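Local coordinates for type III effector Xcv3220-like C-terminal domain-containing protein (Xanthomonas campestris pv. vesicatoria, PDB 4FC9) that is the C-terminal domain of XopL, a type III effector secreted into the plant host, where it probably acts as an E3 ubiquitin ligase, at residues L94-D99 with P173-R178. Numbering follows the deposited sequence.
Sequences LQRVSD and PQDRAR
Arg96 lays the side of its guanidinium against the carboxylate of Asp175, and this side-on bidentate salt bridge carries nearly all of the contact tying helix 91-101 to the turn after helix 152-171 in this all-helical domain. Two nitrogens do the gripping, each on a separate oxygen: NE of Arg96 donates to OD1 of Asp175 over 2.6 Å, and NH1 of Arg96 reaches OD2 of Asp175 at 3.0 Å. The second bond is the straighter, with 162° at the hydrogen, and its acceptor lies in the guanidinium plane. Both oxygens are met on their syn sides, yet the two flat groups are not coplanar; their planes stand 47° apart, so the fork is twisted and each nitrogen sits well out of the carboxylate plane. The bend at chi2 (-64°) curls the arginine chain so that CG, CD and NE all lie alongside OD1 of Asp175, the two methylenes of Arg96 each at 3.5 Å from it. Asp175 comes from the opposite direction, and its CB, like that of Arg96, already points across the gap. At the border of the pair, Gln174 brings its NE2 to 3.6 Å from NH1 of Arg96, oblique to the guanidinium and close without bonding.

Ile168 of helix 152-171 touches the side chains of both Arg96 and Asp175, and His172 lies against the arginine as well. Arg178 adds a salt bridge from the same loop to Asp90, just before helix 91-101. The CA atoms of Arg96 and Asp175 stay 9.6 Å apart, a gap the two side chains bridge together, the arginine contributing somewhat more. With Asp175 buried, the two-point grip provides a positive partner for its carboxylate, would be expected to favour its ionised form, and limits rotation of both groups.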
loop_
_atom_site.group_PDB
_atom_site.type_symbol
_atom_site.label_atom_id
_atom_site.label_comp_id
_atom_site.label_asym_id
_atom_site.label_seq_id
_atom_site.Cartn_x
_atom_site.Cartn_y
_atom_site.Cartn_z
ATOM N N LEU A 94 -11.115 -1.874 -3.385
ATOM C CA LEU A 94 -10.759 -1.062 -4.543
ATOM C C LEU A 94 -11.563 0.234 -4.585
ATOM O O LEU A 94 -11.054 1.281 -4.993
ATOM C CB LEU A 94 -10.938 -1.867 -5.830
ATOM C CG LEU A 94 -10.068 -3.127 -5.898
ATOM C CD1 LEU A 94 -10.440 -3.990 -7.097
ATOM C CD2 LEU A 94 -8.587 -2.760 -5.929
ATOM N N GLN A 95 -12.814 0.160 -4.145
ATOM C CA GLN A 95 -13.661 1.342 -4.038
ATOM C C GLN A 95 -13.063 2.346 -3.051
ATOM O O GLN A 95 -13.034 3.542 -3.328
ATOM C CB GLN A 95 -15.075 0.955 -3.602
ATOM C CG GLN A 95 -16.162 1.936 -4.026
ATOM C CD GLN A 95 -16.648 1.716 -5.452
ATOM O OE1 GLN A 95 -17.556 0.915 -5.702
ATOM N NE2 GLN A 95 -16.055 2.442 -6.395
ATOM N N ARG A 96 -12.579 1.860 -1.908
ATOM C CA ARG A 96 -11.966 2.731 -0.899
ATOM C C ARG A 96 -10.688 3.379 -1.414
ATOM O O ARG A 96 -10.400 4.541 -1.112
ATOM C CB ARG A 96 -11.667 1.965 0.391
ATOM C CG ARG A 96 -12.892 1.522 1.159
ATOM C CD ARG A 96 -13.702 2.704 1.654
ATOM N NE ARG A 96 -14.637 2.300 2.700
ATOM C CZ ARG A 96 -15.674 3.026 3.101
ATOM N NH1 ARG A 96 -16.471 2.579 4.065
ATOM N NH2 ARG A 96 -15.918 4.199 2.536
ATOM N N VAL A 97 -9.916 2.620 -2.181
ATOM C CA VAL A 97 -8.699 3.155 -2.768
ATOM C C VAL A 97 -9.041 4.308 -3.705
ATOM O O VAL A 97 -8.390 5.352 -3.674
ATOM C CB VAL A 97 -7.907 2.076 -3.526
ATOM C CG1 VAL A 97 -6.737 2.701 -4.280
ATOM C CG2 VAL A 97 -7.422 1.002 -2.567
ATOM N N SER A 98 -10.073 4.124 -4.527
ATOM C CA SER A 98 -10.520 5.176 -5.436
ATOM C C SER A 98 -11.029 6.381 -4.670
ATOM O O SER A 98 -10.830 7.523 -5.090
ATOM C CB SER A 98 -11.626 4.668 -6.358
ATOM O OG SER A 98 -11.088 3.892 -7.408
ATOM N N ASP A 99 -11.696 6.124 -3.549
ATOM C CA ASP A 99 -12.234 7.200 -2.733
ATOM C C ASP A 99 -11.120 8.055 -2.161
ATOM O O ASP A 99 -11.232 9.278 -2.098
ATOM C CB ASP A 99 -13.099 6.648 -1.604
ATOM C CG ASP A 99 -14.390 6.044 -2.107
ATOM O OD1 ASP A 99 -14.689 6.195 -3.314
ATOM O OD2 ASP A 99 -15.107 5.425 -1.293
ATOM N N PRO A 173 -13.480 3.663 10.269
ATOM C CA PRO A 173 -13.256 2.658 11.314
ATOM C C PRO A 173 -14.142 1.413 11.197
ATOM O O PRO A 173 -13.704 0.325 11.566
ATOM C CB PRO A 173 -13.548 3.436 12.599
ATOM C CG PRO A 173 -13.184 4.839 12.254
ATOM C CD PRO A 173 -13.653 5.011 10.837
ATOM N N GLN A 174 -15.351 1.563 10.664
ATOM C CA GLN A 174 -16.267 0.433 10.496
ATOM C C GLN A 174 -15.755 -0.588 9.482
ATOM O O GLN A 174 -16.261 -1.713 9.412
ATOM C CB GLN A 174 -17.659 0.920 10.082
ATOM C CG GLN A 174 -17.770 1.360 8.629
ATOM C CD GLN A 174 -17.360 2.807 8.408
ATOM O OE1 GLN A 174 -16.691 3.413 9.246
ATOM N NE2 GLN A 174 -17.769 3.368 7.276
ATOM N N ASP A 175 -14.760 -0.187 8.693
ATOM C CA ASP A 175 -14.157 -1.065 7.697
ATOM C C ASP A 175 -13.166 -2.039 8.329
ATOM O O ASP A 175 -12.650 -2.928 7.654
ATOM C CB ASP A 175 -13.454 -0.250 6.606
ATOM C CG ASP A 175 -14.396 0.189 5.498
ATOM O OD1 ASP A 175 -13.908 0.442 4.377
ATOM O OD2 ASP A 175 -15.616 0.282 5.737
ATOM N N ARG A 176 -12.897 -1.866 9.622
ATOM C CA ARG A 176 -11.970 -2.738 10.330
ATOM C C ARG A 176 -12.465 -4.178 10.324
ATOM O O ARG A 176 -11.673 -5.118 10.234
ATOM C CB ARG A 176 -11.745 -2.251 11.766
ATOM C CG ARG A 176 -10.904 -3.194 12.625
ATOM C CD ARG A 176 -9.599 -3.575 11.930
ATOM N NE ARG A 176 -8.528 -2.621 12.179
ATOM C CZ ARG A 176 -7.440 -2.509 11.427
ATOM N NH1 ARG A 176 -6.513 -1.619 11.738
ATOM N NH2 ARG A 176 -7.279 -3.285 10.364
ATOM N N ALA A 177 -13.778 -4.353 10.413
ATOM C CA ALA A 177 -14.351 -5.690 10.392
ATOM C C ALA A 177 -14.045 -6.388 9.072
ATOM O O ALA A 177 -13.872 -7.604 9.035
ATOM C CB ALA A 177 -15.845 -5.633 10.635
ATOM N N ARG A 178 -13.965 -5.610 7.996
ATOM C CA ARG A 178 -13.723 -6.161 6.663
ATOM C C ARG A 178 -12.239 -6.372 6.399
ATOM O O ARG A 178 -11.837 -7.306 5.701
ATOM C CB ARG A 178 -14.314 -5.240 5.596
ATOM C CG ARG A 178 -14.232 -5.804 4.193
ATOM C CD ARG A 178 -15.246 -5.144 3.280
ATOM N NE ARG A 178 -15.343 -5.825 1.994
ATOM C CZ ARG A 178 -16.062 -6.923 1.784
ATOM N NH1 ARG A 178 -16.739 -7.474 2.783
ATOM N NH2 ARG A 178 -16.101 -7.475 0.578
#